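Proline-tRNA synthetase class II aaRS (Ybak RNA binding domain plus tRNA synthetase) (Cryptosporidium parvum, PDB 5XIO) probably joins L-proline to its cognate tRNA at the expense of ATP, through a class II synthetase core inhibited here by halofuginone. Local coordinates at residues A[132-137]-A[157-162]. Residues are numbered along the deposited sequence; the frame is centred on the assembly and turned at random.
With HFG (7-bromo-6-chloro-3-{3-[(2R,3S)-3-hydroxypiperidin-2-yl]-2-oxopropyl}quinazolin-4(3H)-one), chain C.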
# COMPACT_ATOMS: atom_id res chain seq x y z
N LYS A 132 -5.51 -12.57 14.25
CA LYS A 132 -6.11 -12.03 12.99
C LYS A 132 -5.12 -11.18 12.24
O LYS A 132 -4.75 -10.10 12.70
CB LYS A 132 -7.30 -11.20 13.32
CG LYS A 132 -8.36 -11.98 14.08
CD LYS A 132 -9.22 -10.99 14.80
CE LYS A 132 -10.36 -11.63 15.53
NZ LYS A 132 -11.41 -10.60 15.77
N ILE A 133 -4.65 -11.69 11.11
CA ILE A 133 -3.71 -10.95 10.28
C ILE A 133 -4.28 -10.56 8.89
O ILE A 133 -5.11 -11.27 8.34
CB ILE A 133 -2.45 -11.79 10.14
CG1 ILE A 133 -1.82 -11.96 11.54
CG2 ILE A 133 -1.48 -11.15 9.14
CD1 ILE A 133 -0.89 -10.85 11.93
N ASN A 134 -3.85 -9.43 8.34
CA ASN A 134 -4.17 -9.03 6.95
C ASN A 134 -2.91 -8.39 6.32
O ASN A 134 -2.15 -7.72 7.00
CB ASN A 134 -5.36 -8.08 6.90
CG ASN A 134 -5.63 -7.42 5.47
OD1 ASN A 134 -6.28 -8.01 4.60
ND2 ASN A 134 -5.22 -6.17 5.30
N GLN A 135 -2.68 -8.63 5.04
CA GLN A 135 -1.75 -7.82 4.33
C GLN A 135 -2.26 -7.36 2.94
O GLN A 135 -3.00 -8.07 2.25
CB GLN A 135 -0.43 -8.55 4.21
CG GLN A 135 -0.47 -9.90 3.54
CD GLN A 135 0.93 -10.51 3.21
OE1 GLN A 135 1.97 -10.03 3.63
NE2 GLN A 135 0.92 -11.60 2.43
N TRP A 136 -1.87 -6.15 2.58
CA TRP A 136 -2.09 -5.54 1.24
C TRP A 136 -0.79 -5.78 0.44
O TRP A 136 0.31 -5.42 0.87
CB TRP A 136 -2.37 -4.03 1.43
CG TRP A 136 -3.68 -3.70 2.14
CD1 TRP A 136 -3.86 -3.37 3.49
CD2 TRP A 136 -4.99 -3.66 1.56
NE1 TRP A 136 -5.20 -3.20 3.76
CE2 TRP A 136 -5.91 -3.34 2.58
CE3 TRP A 136 -5.47 -3.85 0.25
CZ2 TRP A 136 -7.29 -3.22 2.33
CZ3 TRP A 136 -6.83 -3.78 0.02
CH2 TRP A 136 -7.73 -3.45 1.06
N THR A 137 -0.89 -6.48 -0.68
CA THR A 137 0.32 -6.92 -1.43
C THR A 137 -0.03 -7.07 -2.94
O THR A 137 -1.18 -6.93 -3.36
CB THR A 137 0.86 -8.30 -0.93
OG1 THR A 137 -0.04 -9.36 -1.29
CG2 THR A 137 0.93 -8.43 0.61
N LEU A 157 -3.38 -6.66 -7.66
CA LEU A 157 -3.28 -6.24 -6.23
C LEU A 157 -4.40 -6.81 -5.39
O LEU A 157 -5.52 -6.93 -5.89
CB LEU A 157 -3.33 -4.73 -6.08
CG LEU A 157 -2.32 -3.94 -6.87
CD1 LEU A 157 -2.54 -2.48 -6.70
CD2 LEU A 157 -0.90 -4.30 -6.40
N TRP A 158 -4.12 -7.15 -4.12
CA TRP A 158 -5.20 -7.64 -3.24
C TRP A 158 -4.96 -7.40 -1.76
O TRP A 158 -3.91 -6.90 -1.34
CB TRP A 158 -5.43 -9.14 -3.49
CG TRP A 158 -4.48 -10.16 -2.80
CD1 TRP A 158 -3.32 -9.92 -2.11
CD2 TRP A 158 -4.64 -11.58 -2.80
NE1 TRP A 158 -2.72 -11.12 -1.71
CE2 TRP A 158 -3.52 -12.15 -2.10
CE3 TRP A 158 -5.59 -12.43 -3.36
CZ2 TRP A 158 -3.36 -13.50 -1.93
CZ3 TRP A 158 -5.43 -13.77 -3.19
CH2 TRP A 158 -4.32 -14.31 -2.46
N GLN A 159 -5.93 -7.76 -0.94
CA GLN A 159 -5.63 -8.07 0.45
C GLN A 159 -5.88 -9.56 0.65
O GLN A 159 -6.68 -10.13 -0.04
CB GLN A 159 -6.44 -7.20 1.45
CG GLN A 159 -7.94 -7.21 1.24
CD GLN A 159 -8.65 -8.42 1.71
OE1 GLN A 159 -9.69 -8.78 1.13
NE2 GLN A 159 -8.17 -9.05 2.83
N GLU A 160 -5.13 -10.19 1.56
CA GLU A 160 -5.45 -11.54 2.02
C GLU A 160 -5.52 -11.52 3.53
O GLU A 160 -4.55 -11.08 4.17
CB GLU A 160 -4.42 -12.56 1.57
CG GLU A 160 -2.95 -12.16 1.66
CD GLU A 160 -2.06 -13.29 1.18
OE1 GLU A 160 -2.39 -14.51 1.41
OE2 GLU A 160 -1.00 -12.99 0.56
N GLY A 161 -6.65 -11.95 4.09
CA GLY A 161 -6.82 -12.06 5.53
C GLY A 161 -6.69 -13.55 5.95
O GLY A 161 -7.15 -14.44 5.22
N HIS A 162 -6.10 -13.80 7.12
CA HIS A 162 -5.76 -15.15 7.61
C HIS A 162 -6.01 -15.14 9.14
O HIS A 162 -5.30 -14.44 9.84
CB HIS A 162 -4.28 -15.46 7.37
CG HIS A 162 -3.91 -15.55 5.92
ND1 HIS A 162 -4.01 -16.72 5.20
CD2 HIS A 162 -3.46 -14.61 5.05
CE1 HIS A 162 -3.65 -16.50 3.95
NE2 HIS A 162 -3.29 -15.23 3.84
O4' HFG C . -5.39 -18.40 -2.94
C21 HFG C . -6.10 -19.34 -2.69
C3' HFG C . -6.81 -19.49 -1.36
C2' HFG C . -6.90 -18.17 -0.59
N1' HFG C . -5.61 -17.73 -0.10
C6' HFG C . -5.76 -16.57 0.78
C5' HFG C . -6.48 -15.42 0.08
C4' HFG C . -7.80 -15.89 -0.50
C39 HFG C . -7.57 -17.08 -1.40
O7' HFG C . -8.81 -17.53 -1.91
C1' HFG C . -6.33 -20.48 -3.68
N3 HFG C . -5.29 -20.48 -4.71
C4 HFG C . -4.09 -21.12 -4.44
O11 HFG C . -3.88 -21.64 -3.39
C10 HFG C . -3.11 -21.05 -5.52
C5 HFG C . -1.86 -21.63 -5.38
C2 HFG C . -5.50 -19.90 -5.90
N1 HFG C . -4.68 -19.82 -6.87
C9 HFG C . -3.43 -20.40 -6.70
C8 HFG C . -2.51 -20.33 -7.73
C7 HFG C . -1.26 -20.91 -7.61
BR1 HFG C . -0.04 -20.74 -9.06
C6 HFG C . -0.93 -21.56 -6.42
CL1 HFG C . 0.59 -22.29 -6.21
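Ile133, Gln135 and Thr137 each exchange a pair of backbone hydrogen bonds with His162, Glu160 and Trp158, in that order, which makes strands 132-137 and 157-162 regular antiparallel neighbours with axes 4.8 Å apart. Asn134 with Gly161 and Trp136 with Gln159 form the non-hydrogen-bonded pairs between them, where CA-H...O contacts such as Gln159 CA to Gln135 O (3.2 Å) close the gap.

Side-chain hydrogen bonds run on both faces. On the Asn134 face, Gln159 NE2 donates a hydrogen bond to Asn134 OD1 at 2.8 Å, almost straight on to the carbonyl, and the two amides are nearly coplanar; Gln159 OE1 is taken by Tyr182. On the other face Gln135 and Glu160 run side by side, and Gln135 NE2 reaches Glu160 OE2 at 3.0 Å from above the carboxylate plane, while Gln135 OE1 accepts a hydrogen bond from Phe67 N. Ser111 also bonds Glu160 OE2, while His162 NE2 holds Glu160 OE1 at 2.7 Å with the carboxylate at the edge of its ring. Gripped at both oxygens, the carboxylate has little freedom to rotate. Trp158 NE1 adds a weak bond to Thr137 OG1, which lies near the indole plane.

Nonpolar contact centres on Trp136, whose six-membered ring receives Gln159 CB over one face, 3.6 Å from its centroid. Gln159 CG sits between backbone N and carbonyl carbon (chi1 54°), and the bend at chi2 turns the amide back to Asn134.

Trp158, Glu160 and His162 line the halofuginone pocket, with Trp158 CH2 3.5 Å from C5' of the piperidine. Within the class II catalytic core, helix 112-122 packs against Ile133 and His162, helix 40-58 lies against Trp136 and Gln159, and strands 63-64 and 252-263 flank the pair.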